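Local coordinates for CofB (Escherichia coli, PDB 5AX6), which serves as the trimeric minor pilin of the CFA/III type IVb pilus and is probably involved in pilus assembly in enterotoxigenic strains, at residues 294-299 and 312-317; 87-92 and 101-106; 23-28 and 43-48; 173-178 and 225-230. All coordinates share one frame; numbering follows the deposited sequence.

How the interactions relate
From the N terminus, interaction 3 comes first: it brings the residues that follow strand 37-42 back to the end of helix 4-25, closing a loop made mostly of the strands 29-34 and 37-42. Interaction 2 then closes a short loop between strands 75-76 and 121-130, and interaction 4 a longer one, from the residues after helix 161-171 to strand 220-227. Interaction 1 closes the hairpin 294-302/308-315. All four are in series; none crosses or encloses another. Interactions 2, 3 and 4 belong to the pilin domain, where interaction 3 touches both others, whereas interaction 1 lies in the beta-repeat domain, its centre 39 to 43 Å from theirs.

Interaction 1 of 4, residues 294-299 and 312-317; sequences LCLTQI and IKLKDD
Lys-315 places CG between its own backbone N and carbonyl carbon (chi1 64°); the chain runs across toward Thr-297, and a bend at the last torsion (chi4 56°) sets its ammonium group beside a water. On Thr-297, OG1 lies beside the backbone N (chi1 -56°) and faces this chain. Lys-315 CE comes within 3.5 Å of Thr-297 OG1, while the two polar tips are joined through the water, which accepts from Lys-315 NZ at 2.9 Å and lies 2.6 Å from Thr-297 OG1. The strands 294-302 and 308-315 form an antiparallel beta hairpin, in which Cys-295/Lys-315 and Thr-297/Lys-313 are hydrogen-bonded pairs, each closed by two backbone bonds. The bond from Cys-295 N to Lys-315 O measures 2.9 Å, and that from Lys-313 N to Thr-297 O 2.7 Å.

The face of Leu-296, Ile-312 and Leu-314 is mainly apolar. Leu-296 meets Ile-312 at about a right angle, and the approach of Leu-296 CD2 to Ile-312 CG2, 3.4 Å, is tight; the same methyl touches Leu-314 CB at 3.7 Å. Farther along, Ile-312 CD1 lies 3.9 Å from Gln-298 CB, and Gln-298 NE2 bonds to Ser-310 OG. Leu-296 also packs on Leu-296 of the third subunit, and Ile-312 and Lys-313 pair in a parallel ladder with a strand of the second, so the sheet runs on across the interface. A disulfide from Cys-295 to Cys-284 fastens the hairpin to strand 282-285. The chemistry thus divides by face: one gathers mainly leucine and isoleucine for the trimer interface, and the other holds a lysine and a threonine through water.

Interaction 2 of 4, residues 87-92 and 101-106; sequences FTRKYC and YEFSKD. With ACT (acetate ion), chain B.
A salt-bridge network centred on Arg-89 ties together two irregular segments of the pilin domain, in the long loop between strands 75-76 and 121-130. The Arg-89 guanidinium receives both carboxylates at its edge, close to its own plane. Arg-89 NE gives a bond of 2.8 Å to Asp-106 OD1, met on the syn side, and Arg-89 NH1 one of 2.9 Å to Glu-102 OE2, through the syn lone pair. The carboxylate of Glu-102 stands almost perpendicular to the guanidinium, the planes 86° apart. A bend in the arginine chain (chi3 -59°) presents NE and NH1 to these two acids, and a water links Arg-89 NH2 to Asp-106 OD2.

Glu-102 is gripped at both oxygens. While OE2 holds the arginine, Glu-102 OE1 accepts from the backbone Tyr-91 N at 2.8 Å and lies at the edge of the tyrosine ring, 3.3 Å from Tyr-91 CD2. Both partners would probably favour the charged carboxylate. Alongside, Lys-90 N donates to Tyr-101 O over 2.9 Å, and a further water bridges Thr-88 O and Tyr-101 N. Deeper in, the Phe-103 ring packs against the backbone of Thr-88, with Phe-103 CE2 3.5 Å from Thr-88 O.

The disulfide from Cys-92 to Cys-110 cross-links this same loop, a little farther along the chain. Toward strand 29-34, Glu-102 and Ser-104 share backbone bonds with Ile-33 and Thr-31, and Phe-103 meets Phe-24 of helix 4-25.

Interaction 3 of 4, residues 23-28 and 43-48; sequences DFVAEE and NPLYEQ
Asn-43 reaches from its CB into the turn that ends helix 4-25. CB itself lies 3.2 Å from Glu-27 O, and CG is carried onward, anti to the backbone N (chi1 -168°), to the rim of the Phe-24 ring near CZ. At the tip, Asn-43 ND2 donates to Glu-27 O at 2.9 Å, with that oxygen in the amide plane, and sits over the centre of one face of the Phe-24 ring, 3.5 Å above its plane. The other tip atom, Asn-43 OD1, approaches Phe-24 CZ to 3.2 Å and accepts from Leu-45 N, making an Asx turn that opens the 3-10 segment 44-45. The backbone joins in through Asn-43 N, bonded to Glu-28 O at 2.7 Å. In this pilin domain the contact sets the turn after strand 37-42 against the end of the N-terminal helix.

Beyond the amide, Leu-45 CD1 packs on Phe-24 CE2 at 3.7 Å and also on Val-25. The hydroxyl of Tyr-46 donates to Val-25 O over 2.5 Å, a short bond, with the Val-25 oxygen at the ring edge, near its plane, while Tyr-46 CD2 lies 3.8 Å from Glu-28 CA. On the third subunit, Arg-236 bonds to Ala-26 O and Leu-231 packs on Glu-28.

Interaction 4 of 4, residues 173-178 and 225-230; sequences HSISFK and LSIDPN
The C-terminal end of strand 220-227, an inner strand of the antiparallel sheet of the pilin domain, meets the connection that leads from helix 161-171 into strand 179-185, with the Phe-177 ring set against Leu-225 and Ile-227. Phe-177 CE1 is 3.8 Å from Leu-225 CD1, while Leu-225 CD2 lies over one face of the ring. From the other residue, Ile-227 CD1 comes within 3.4 Å of Phe-177 CD1, a close approach at an oblique angle. The phenyl group gets there because CG of Phe-177 stands beside its own backbone N, anti to the carbonyl carbon (chi1 -53°). Ile-227 CD1 also touches Ser-176 O at 3.6 Å and, less closely, Ile-175 CD1 at 4.3 Å.

A single direct backbone bond joins the two segments, from Lys-178 N to Ser-226 O at 2.8 Å, and Phe-177 CA makes a CA-H...O contact with the same oxygen. This is where the incoming chain falls into the antiparallel pairing of strands 179-185 and 220-227, which Ser-226 continues with Asp-179. Two residues before Lys-178, a water bridges the segments: it donates to Ser-176 O at 2.8 Å and accepts from Asp-228 N at 2.9 Å.

Past the strand, Asp-228 OD1 accepts from Asn-230 N in an Asx turn. The ring of Phe-177 is also packed by Ile-15 of helix 4-25 and by Glu-167 and Ala-170 of helix 161-171, and Ser-226 OG bonds to Asp-143 OD1 on strand 139-148.

Interaction 1 of 4, residues 294-299 and 312-317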
# COMPACT_ATOMS: atom_id res chain seq x y z
N LEU A 294 2.99 8.99 8.80
CA LEU A 294 3.25 9.63 7.52
C LEU A 294 2.34 9.01 6.47
O LEU A 294 2.20 7.78 6.43
CB LEU A 294 4.72 9.46 7.11
CG LEU A 294 5.74 10.01 8.12
CD1 LEU A 294 7.15 9.80 7.58
CD2 LEU A 294 5.46 11.50 8.38
N CYS A 295 1.72 9.84 5.64
CA CYS A 295 0.77 9.34 4.65
C CYS A 295 1.13 9.77 3.25
O CYS A 295 1.53 10.92 3.03
CB CYS A 295 -0.64 9.82 4.97
SG CYS A 295 -1.26 9.24 6.57
N LEU A 296 0.99 8.85 2.30
CA LEU A 296 1.00 9.19 0.88
C LEU A 296 -0.44 9.32 0.44
O LEU A 296 -1.16 8.33 0.35
CB LEU A 296 1.69 8.11 0.03
CG LEU A 296 3.18 8.17 -0.26
CD1 LEU A 296 3.58 7.00 -1.19
CD2 LEU A 296 3.53 9.53 -0.87
N THR A 297 -0.85 10.55 0.16
CA THR A 297 -2.26 10.88 -0.02
C THR A 297 -2.53 11.47 -1.39
O THR A 297 -1.74 12.27 -1.88
CB THR A 297 -2.70 11.88 1.05
OG1 THR A 297 -2.41 11.34 2.34
CG2 THR A 297 -4.18 12.20 0.93
N GLN A 298 -3.64 11.07 -2.00
CA GLN A 298 -4.00 11.63 -3.30
C GLN A 298 -4.85 12.88 -3.11
O GLN A 298 -5.84 12.85 -2.38
CB GLN A 298 -4.76 10.62 -4.15
CG GLN A 298 -4.93 11.09 -5.60
CD GLN A 298 -5.76 10.12 -6.42
OE1 GLN A 298 -6.50 9.32 -5.86
NE2 GLN A 298 -5.64 10.20 -7.74
N ILE A 299 -4.45 13.97 -3.75
CA ILE A 299 -5.16 15.23 -3.61
C ILE A 299 -5.47 15.83 -4.99
O ILE A 299 -4.87 15.46 -6.00
CB ILE A 299 -4.37 16.25 -2.77
CG1 ILE A 299 -3.02 16.56 -3.43
CG2 ILE A 299 -4.20 15.76 -1.33
CD1 ILE A 299 -2.21 17.62 -2.71
N ILE A 312 -0.01 13.04 -5.80
CA ILE A 312 0.25 12.40 -4.52
C ILE A 312 1.02 13.36 -3.63
O ILE A 312 1.91 14.06 -4.12
CB ILE A 312 1.08 11.12 -4.67
CG1 ILE A 312 0.33 10.13 -5.55
CG2 ILE A 312 1.36 10.51 -3.28
CD1 ILE A 312 -1.06 9.89 -5.09
N LYS A 313 0.68 13.39 -2.35
CA LYS A 313 1.37 14.24 -1.38
C LYS A 313 1.83 13.41 -0.19
O LYS A 313 1.03 12.70 0.43
CB LYS A 313 0.46 15.39 -0.92
CG LYS A 313 1.10 16.33 0.10
CD LYS A 313 0.15 17.47 0.44
CE LYS A 313 0.77 18.41 1.48
NZ LYS A 313 -0.17 19.49 1.86
N LEU A 314 3.12 13.47 0.12
CA LEU A 314 3.65 12.80 1.30
C LEU A 314 3.59 13.79 2.46
O LEU A 314 4.27 14.82 2.43
CB LEU A 314 5.09 12.32 1.06
CG LEU A 314 5.77 11.59 2.23
CD1 LEU A 314 5.05 10.30 2.58
CD2 LEU A 314 7.23 11.30 1.89
N LYS A 315 2.78 13.49 3.47
CA LYS A 315 2.51 14.46 4.52
C LYS A 315 2.38 13.87 5.92
O LYS A 315 2.12 12.67 6.08
CB LYS A 315 1.21 15.21 4.19
CG LYS A 315 -0.03 14.32 4.18
CD LYS A 315 -1.29 15.12 3.84
CE LYS A 315 -2.55 14.32 4.15
NZ LYS A 315 -2.59 13.87 5.58
N ASP A 316 2.56 14.72 6.92
CA ASP A 316 2.26 14.34 8.30
C ASP A 316 0.81 14.69 8.65
O ASP A 316 0.07 15.19 7.80
CB ASP A 316 3.23 14.99 9.30
CG ASP A 316 3.16 16.52 9.30
OD1 ASP A 316 2.14 17.10 8.90
OD2 ASP A 316 4.15 17.14 9.74
N ASP A 317 0.39 14.43 9.88
CA ASP A 317 -1.01 14.63 10.24
C ASP A 317 -1.37 16.13 10.34
O ASP A 317 -2.55 16.47 10.37
CB ASP A 317 -1.35 13.93 11.57
CG ASP A 317 -1.64 12.43 11.40
OD1 ASP A 317 -1.65 11.92 10.25
OD2 ASP A 317 -1.87 11.76 12.43
O HOH W 1 -3.83 11.45 4.46

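Interaction 2 of 4, residues 87-92 and 101-106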
# COMPACT_ATOMS: atom_id res chain seq x y z
N PHE A 87 -36.05 -12.43 -8.39
CA PHE A 87 -34.60 -12.46 -8.25
C PHE A 87 -33.93 -11.41 -9.11
O PHE A 87 -32.71 -11.44 -9.31
CB PHE A 87 -34.07 -13.84 -8.60
CG PHE A 87 -34.57 -14.90 -7.68
CD1 PHE A 87 -33.93 -15.12 -6.46
CD2 PHE A 87 -35.70 -15.64 -7.99
CE1 PHE A 87 -34.40 -16.08 -5.58
CE2 PHE A 87 -36.18 -16.60 -7.13
CZ PHE A 87 -35.53 -16.82 -5.91
N THR A 88 -34.73 -10.48 -9.63
CA THR A 88 -34.18 -9.37 -10.40
C THR A 88 -34.74 -8.04 -9.89
O THR A 88 -35.72 -8.03 -9.17
CB THR A 88 -34.48 -9.53 -11.91
OG1 THR A 88 -35.88 -9.77 -12.11
CG2 THR A 88 -33.68 -10.70 -12.48
N ARG A 89 -34.10 -6.94 -10.25
CA ARG A 89 -34.52 -5.64 -9.70
C ARG A 89 -35.96 -5.29 -10.04
O ARG A 89 -36.43 -5.54 -11.15
CB ARG A 89 -33.61 -4.53 -10.22
CG ARG A 89 -32.16 -4.62 -9.75
CD ARG A 89 -31.34 -3.44 -10.30
NE ARG A 89 -31.35 -3.40 -11.76
CZ ARG A 89 -32.02 -2.52 -12.49
NH1 ARG A 89 -32.76 -1.58 -11.91
NH2 ARG A 89 -31.96 -2.57 -13.82
N LYS A 90 -36.65 -4.69 -9.08
CA LYS A 90 -37.98 -4.16 -9.31
C LYS A 90 -38.00 -3.22 -10.53
O LYS A 90 -38.92 -3.27 -11.34
CB LYS A 90 -38.48 -3.43 -8.07
CG LYS A 90 -39.83 -2.73 -8.23
CD LYS A 90 -40.25 -2.07 -6.93
CE LYS A 90 -41.67 -1.50 -6.99
NZ LYS A 90 -42.71 -2.57 -7.08
N TYR A 91 -36.97 -2.39 -10.67
CA TYR A 91 -36.96 -1.41 -11.75
C TYR A 91 -36.15 -1.88 -12.94
O TYR A 91 -35.54 -1.07 -13.64
CB TYR A 91 -36.47 -0.06 -11.23
CG TYR A 91 -37.50 0.50 -10.28
CD1 TYR A 91 -38.74 0.94 -10.76
CD2 TYR A 91 -37.29 0.52 -8.91
CE1 TYR A 91 -39.72 1.41 -9.91
CE2 TYR A 91 -38.26 1.00 -8.04
CZ TYR A 91 -39.47 1.45 -8.55
OH TYR A 91 -40.44 1.92 -7.70
N CYS A 92 -36.15 -3.19 -13.16
CA CYS A 92 -35.77 -3.75 -14.45
C CYS A 92 -36.58 -3.10 -15.58
O CYS A 92 -36.13 -3.03 -16.72
CB CYS A 92 -35.97 -5.26 -14.47
SG CYS A 92 -34.54 -6.16 -13.80
N TYR A 101 -38.26 -5.62 -4.50
CA TYR A 101 -36.92 -5.22 -4.11
C TYR A 101 -36.10 -4.63 -5.24
O TYR A 101 -35.89 -5.25 -6.29
CB TYR A 101 -36.17 -6.42 -3.50
CG TYR A 101 -36.94 -6.99 -2.34
CD1 TYR A 101 -36.87 -6.41 -1.08
CD2 TYR A 101 -37.77 -8.08 -2.52
CE1 TYR A 101 -37.58 -6.91 -0.03
CE2 TYR A 101 -38.50 -8.59 -1.47
CZ TYR A 101 -38.40 -8.00 -0.23
OH TYR A 101 -39.12 -8.50 0.82
N GLU A 102 -35.63 -3.41 -5.01
CA GLU A 102 -34.66 -2.82 -5.90
C GLU A 102 -33.26 -3.15 -5.41
O GLU A 102 -32.66 -2.35 -4.69
CB GLU A 102 -34.85 -1.30 -5.98
CG GLU A 102 -33.88 -0.61 -6.94
CD GLU A 102 -34.03 -1.07 -8.39
OE1 GLU A 102 -35.01 -1.79 -8.69
OE2 GLU A 102 -33.19 -0.71 -9.23
N PHE A 103 -32.76 -4.33 -5.77
CA PHE A 103 -31.38 -4.69 -5.45
C PHE A 103 -30.40 -3.65 -5.97
O PHE A 103 -30.59 -3.10 -7.05
CB PHE A 103 -31.06 -6.08 -6.01
CG PHE A 103 -32.09 -7.12 -5.65
CD1 PHE A 103 -32.31 -7.45 -4.33
CD2 PHE A 103 -32.84 -7.74 -6.63
CE1 PHE A 103 -33.26 -8.40 -3.98
CE2 PHE A 103 -33.79 -8.69 -6.29
CZ PHE A 103 -34.01 -9.01 -4.98
N SER A 104 -29.35 -3.35 -5.20
CA SER A 104 -28.41 -2.30 -5.60
C SER A 104 -27.55 -2.75 -6.76
O SER A 104 -27.00 -1.91 -7.47
CB SER A 104 -27.51 -1.88 -4.43
OG SER A 104 -26.72 -2.96 -3.98
N LYS A 105 -27.45 -4.06 -6.95
CA LYS A 105 -26.68 -4.66 -8.04
C LYS A 105 -27.52 -5.74 -8.69
O LYS A 105 -28.42 -6.27 -8.04
CB LYS A 105 -25.39 -5.26 -7.49
CG LYS A 105 -25.68 -6.42 -6.51
CD LYS A 105 -24.42 -7.03 -5.92
CE LYS A 105 -24.74 -7.94 -4.72
NZ LYS A 105 -23.50 -8.26 -3.95
N ASP A 106 -27.24 -6.11 -9.93
CA ASP A 106 -27.92 -7.25 -10.54
C ASP A 106 -27.22 -8.57 -10.21
O ASP A 106 -26.06 -8.76 -10.55
CB ASP A 106 -28.00 -7.09 -12.06
CG ASP A 106 -28.79 -5.87 -12.47
OD1 ASP A 106 -29.99 -5.80 -12.14
OD2 ASP A 106 -28.20 -4.98 -13.11
C ACT B . -41.80 -11.08 0.41
O ACT B . -41.12 -11.13 1.47
OXT ACT B . -42.36 -12.15 0.04
CH3 ACT B . -41.91 -9.79 -0.34
O HOH W 2 -37.66 -7.49 -6.83
O HOH W 3 -31.50 -7.86 -11.86
O HOH W 4 -29.82 -3.97 -15.11

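Interaction 3 of 4, residues 23-28 and 43-48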
# COMPACT_ATOMS: atom_id res chain seq x y z
N ASP A 23 -25.00 -16.37 -5.47
CA ASP A 23 -24.53 -15.15 -4.82
C ASP A 23 -25.62 -14.54 -3.97
O ASP A 23 -25.37 -14.07 -2.86
CB ASP A 23 -24.06 -14.11 -5.86
CG ASP A 23 -22.65 -14.38 -6.39
OD1 ASP A 23 -21.90 -15.19 -5.82
OD2 ASP A 23 -22.30 -13.74 -7.41
N PHE A 24 -26.85 -14.57 -4.48
CA PHE A 24 -28.01 -14.02 -3.78
C PHE A 24 -28.31 -14.83 -2.51
O PHE A 24 -28.53 -14.26 -1.43
CB PHE A 24 -29.22 -14.01 -4.71
CG PHE A 24 -30.47 -13.43 -4.10
CD1 PHE A 24 -30.56 -12.08 -3.82
CD2 PHE A 24 -31.57 -14.24 -3.84
CE1 PHE A 24 -31.72 -11.54 -3.25
CE2 PHE A 24 -32.73 -13.72 -3.30
CZ PHE A 24 -32.81 -12.37 -3.01
N VAL A 25 -28.33 -16.15 -2.67
CA VAL A 25 -28.54 -17.04 -1.53
C VAL A 25 -27.48 -16.78 -0.45
O VAL A 25 -27.77 -16.81 0.75
CB VAL A 25 -28.49 -18.52 -1.97
CG1 VAL A 25 -28.38 -19.47 -0.77
CG2 VAL A 25 -29.72 -18.86 -2.79
N ALA A 26 -26.25 -16.51 -0.89
CA ALA A 26 -25.13 -16.35 0.05
C ALA A 26 -25.09 -14.98 0.75
O ALA A 26 -24.17 -14.70 1.54
CB ALA A 26 -23.82 -16.59 -0.66
N GLU A 27 -26.07 -14.12 0.48
CA GLU A 27 -26.14 -12.84 1.20
C GLU A 27 -27.36 -12.81 2.11
O GLU A 27 -28.47 -12.60 1.64
CB GLU A 27 -26.17 -11.65 0.23
CG GLU A 27 -24.90 -11.51 -0.58
CD GLU A 27 -24.95 -10.38 -1.61
OE1 GLU A 27 -25.91 -9.58 -1.60
OE2 GLU A 27 -24.01 -10.30 -2.43
N GLU A 28 -27.16 -13.02 3.41
CA GLU A 28 -28.29 -12.94 4.32
C GLU A 28 -28.74 -11.50 4.52
O GLU A 28 -29.93 -11.23 4.69
CB GLU A 28 -27.95 -13.57 5.67
CG GLU A 28 -29.09 -13.47 6.66
CD GLU A 28 -29.09 -14.60 7.66
OE1 GLU A 28 -28.25 -15.52 7.52
OE2 GLU A 28 -29.93 -14.58 8.58
N ASN A 43 -32.23 -10.34 3.59
CA ASN A 43 -32.65 -11.02 2.36
C ASN A 43 -34.05 -11.63 2.56
O ASN A 43 -34.29 -12.33 3.55
CB ASN A 43 -31.62 -12.10 1.99
CG ASN A 43 -31.82 -12.65 0.58
OD1 ASN A 43 -32.95 -12.83 0.12
ND2 ASN A 43 -30.71 -12.93 -0.10
N PRO A 44 -34.98 -11.37 1.62
CA PRO A 44 -36.32 -11.94 1.78
C PRO A 44 -36.32 -13.47 1.88
O PRO A 44 -37.27 -14.04 2.40
CB PRO A 44 -37.06 -11.48 0.50
CG PRO A 44 -35.98 -11.11 -0.46
CD PRO A 44 -34.88 -10.53 0.42
N LEU A 45 -35.27 -14.12 1.38
CA LEU A 45 -35.13 -15.56 1.57
C LEU A 45 -35.22 -15.92 3.05
O LEU A 45 -35.72 -16.99 3.40
CB LEU A 45 -33.79 -16.05 1.01
CG LEU A 45 -33.58 -16.02 -0.50
CD1 LEU A 45 -32.15 -16.44 -0.84
CD2 LEU A 45 -34.57 -16.93 -1.21
N TYR A 46 -34.75 -15.03 3.92
CA TYR A 46 -34.55 -15.42 5.31
C TYR A 46 -35.47 -14.70 6.30
O TYR A 46 -35.21 -14.66 7.51
CB TYR A 46 -33.08 -15.22 5.67
CG TYR A 46 -32.17 -15.93 4.68
CD1 TYR A 46 -32.26 -17.31 4.51
CD2 TYR A 46 -31.26 -15.22 3.91
CE1 TYR A 46 -31.45 -17.97 3.59
CE2 TYR A 46 -30.44 -15.87 2.98
CZ TYR A 46 -30.54 -17.24 2.83
OH TYR A 46 -29.74 -17.88 1.91
N GLU A 47 -36.56 -14.16 5.77
CA GLU A 47 -37.61 -13.55 6.58
C GLU A 47 -38.77 -14.51 6.79
O GLU A 47 -39.30 -15.07 5.83
CB GLU A 47 -38.12 -12.28 5.91
CG GLU A 47 -37.17 -11.11 6.02
CD GLU A 47 -37.01 -10.63 7.45
OE1 GLU A 47 -37.79 -9.75 7.87
OE2 GLU A 47 -36.12 -11.15 8.17
N GLN A 48 -39.17 -14.70 8.04
CA GLN A 48 -40.28 -15.62 8.34
C GLN A 48 -41.58 -15.20 7.67
O GLN A 48 -42.48 -16.02 7.48
CB GLN A 48 -40.51 -15.71 9.84
CG GLN A 48 -39.49 -16.54 10.59
CD GLN A 48 -39.88 -16.75 12.05
OE1 GLN A 48 -39.45 -16.01 12.93
NE2 GLN A 48 -40.71 -17.76 12.30
O HOH W 5 -32.39 -15.61 9.31

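Interaction 4 of 4, residues 173-178 and 225-230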
# COMPACT_ATOMS: atom_id res chain seq x y z
N HIS A 173 -15.42 -19.01 -13.18
CA HIS A 173 -16.34 -18.18 -12.42
C HIS A 173 -16.20 -18.38 -10.91
O HIS A 173 -17.04 -17.95 -10.13
CB HIS A 173 -17.77 -18.48 -12.86
CG HIS A 173 -18.67 -17.29 -12.86
ND1 HIS A 173 -18.95 -16.56 -11.73
CD2 HIS A 173 -19.37 -16.70 -13.87
CE1 HIS A 173 -19.77 -15.57 -12.03
NE2 HIS A 173 -20.04 -15.63 -13.32
N SER A 174 -15.13 -19.05 -10.50
CA SER A 174 -14.84 -19.27 -9.08
C SER A 174 -15.93 -20.06 -8.38
O SER A 174 -16.23 -19.80 -7.22
CB SER A 174 -14.64 -17.94 -8.35
OG SER A 174 -13.49 -17.28 -8.83
N ILE A 175 -16.53 -21.00 -9.08
CA ILE A 175 -17.48 -21.89 -8.43
C ILE A 175 -17.20 -23.30 -8.87
O ILE A 175 -16.51 -23.54 -9.85
CB ILE A 175 -18.94 -21.54 -8.75
CG1 ILE A 175 -19.22 -21.71 -10.24
CG2 ILE A 175 -19.26 -20.13 -8.28
CD1 ILE A 175 -20.70 -21.86 -10.54
N SER A 176 -17.76 -24.26 -8.13
CA SER A 176 -17.54 -25.65 -8.45
C SER A 176 -18.78 -26.43 -8.07
O SER A 176 -19.62 -25.97 -7.30
CB SER A 176 -16.31 -26.19 -7.73
OG SER A 176 -16.48 -26.11 -6.33
N PHE A 177 -18.91 -27.62 -8.63
CA PHE A 177 -20.08 -28.44 -8.33
C PHE A 177 -19.78 -29.42 -7.21
O PHE A 177 -18.80 -30.16 -7.28
CB PHE A 177 -20.53 -29.19 -9.57
CG PHE A 177 -20.76 -28.29 -10.75
CD1 PHE A 177 -21.75 -27.32 -10.72
CD2 PHE A 177 -20.00 -28.44 -11.91
CE1 PHE A 177 -21.96 -26.49 -11.81
CE2 PHE A 177 -20.21 -27.62 -13.00
CZ PHE A 177 -21.19 -26.64 -12.95
N LYS A 178 -20.63 -29.43 -6.19
CA LYS A 178 -20.53 -30.40 -5.11
C LYS A 178 -20.69 -31.80 -5.70
O LYS A 178 -19.94 -32.72 -5.37
CB LYS A 178 -21.58 -30.12 -4.04
CG LYS A 178 -21.45 -31.01 -2.80
CD LYS A 178 -22.62 -30.80 -1.85
CE LYS A 178 -22.49 -31.68 -0.62
NZ LYS A 178 -21.50 -31.10 0.32
N LEU A 225 -27.25 -30.11 -11.01
CA LEU A 225 -25.99 -29.55 -10.58
C LEU A 225 -26.15 -28.99 -9.18
O LEU A 225 -27.03 -28.15 -8.96
CB LEU A 225 -25.51 -28.44 -11.52
CG LEU A 225 -25.44 -28.72 -13.02
CD1 LEU A 225 -25.04 -27.45 -13.77
CD2 LEU A 225 -24.43 -29.83 -13.28
N SER A 226 -25.33 -29.45 -8.24
CA SER A 226 -25.42 -29.01 -6.84
C SER A 226 -24.30 -28.04 -6.51
O SER A 226 -23.13 -28.33 -6.77
CB SER A 226 -25.35 -30.19 -5.87
OG SER A 226 -26.42 -31.09 -6.09
N ILE A 227 -24.66 -26.89 -5.93
CA ILE A 227 -23.67 -25.90 -5.50
C ILE A 227 -23.76 -25.68 -4.00
O ILE A 227 -24.85 -25.52 -3.45
CB ILE A 227 -23.86 -24.54 -6.19
CG1 ILE A 227 -24.11 -24.71 -7.69
CG2 ILE A 227 -22.68 -23.61 -5.86
CD1 ILE A 227 -22.87 -25.02 -8.50
N ASP A 228 -22.61 -25.67 -3.33
CA ASP A 228 -22.54 -25.31 -1.92
C ASP A 228 -22.37 -23.80 -1.82
O ASP A 228 -21.31 -23.28 -2.14
CB ASP A 228 -21.34 -26.03 -1.25
CG ASP A 228 -21.20 -25.70 0.23
OD1 ASP A 228 -21.93 -24.83 0.76
OD2 ASP A 228 -20.32 -26.33 0.87
N PRO A 229 -23.42 -23.07 -1.39
CA PRO A 229 -23.29 -21.60 -1.40
C PRO A 229 -22.26 -21.09 -0.41
O PRO A 229 -21.86 -19.92 -0.51
CB PRO A 229 -24.69 -21.12 -1.00
CG PRO A 229 -25.23 -22.24 -0.17
CD PRO A 229 -24.72 -23.49 -0.82
N ASN A 230 -21.84 -21.91 0.55
CA ASN A 230 -20.83 -21.45 1.51
C ASN A 230 -19.39 -21.71 1.08
O ASN A 230 -18.45 -21.21 1.69
CB ASN A 230 -21.08 -22.09 2.87
CG ASN A 230 -22.40 -21.65 3.47
OD1 ASN A 230 -22.74 -20.48 3.42
ND2 ASN A 230 -23.17 -22.60 3.99
O HOH W 6 -20.05 -26.04 -4.58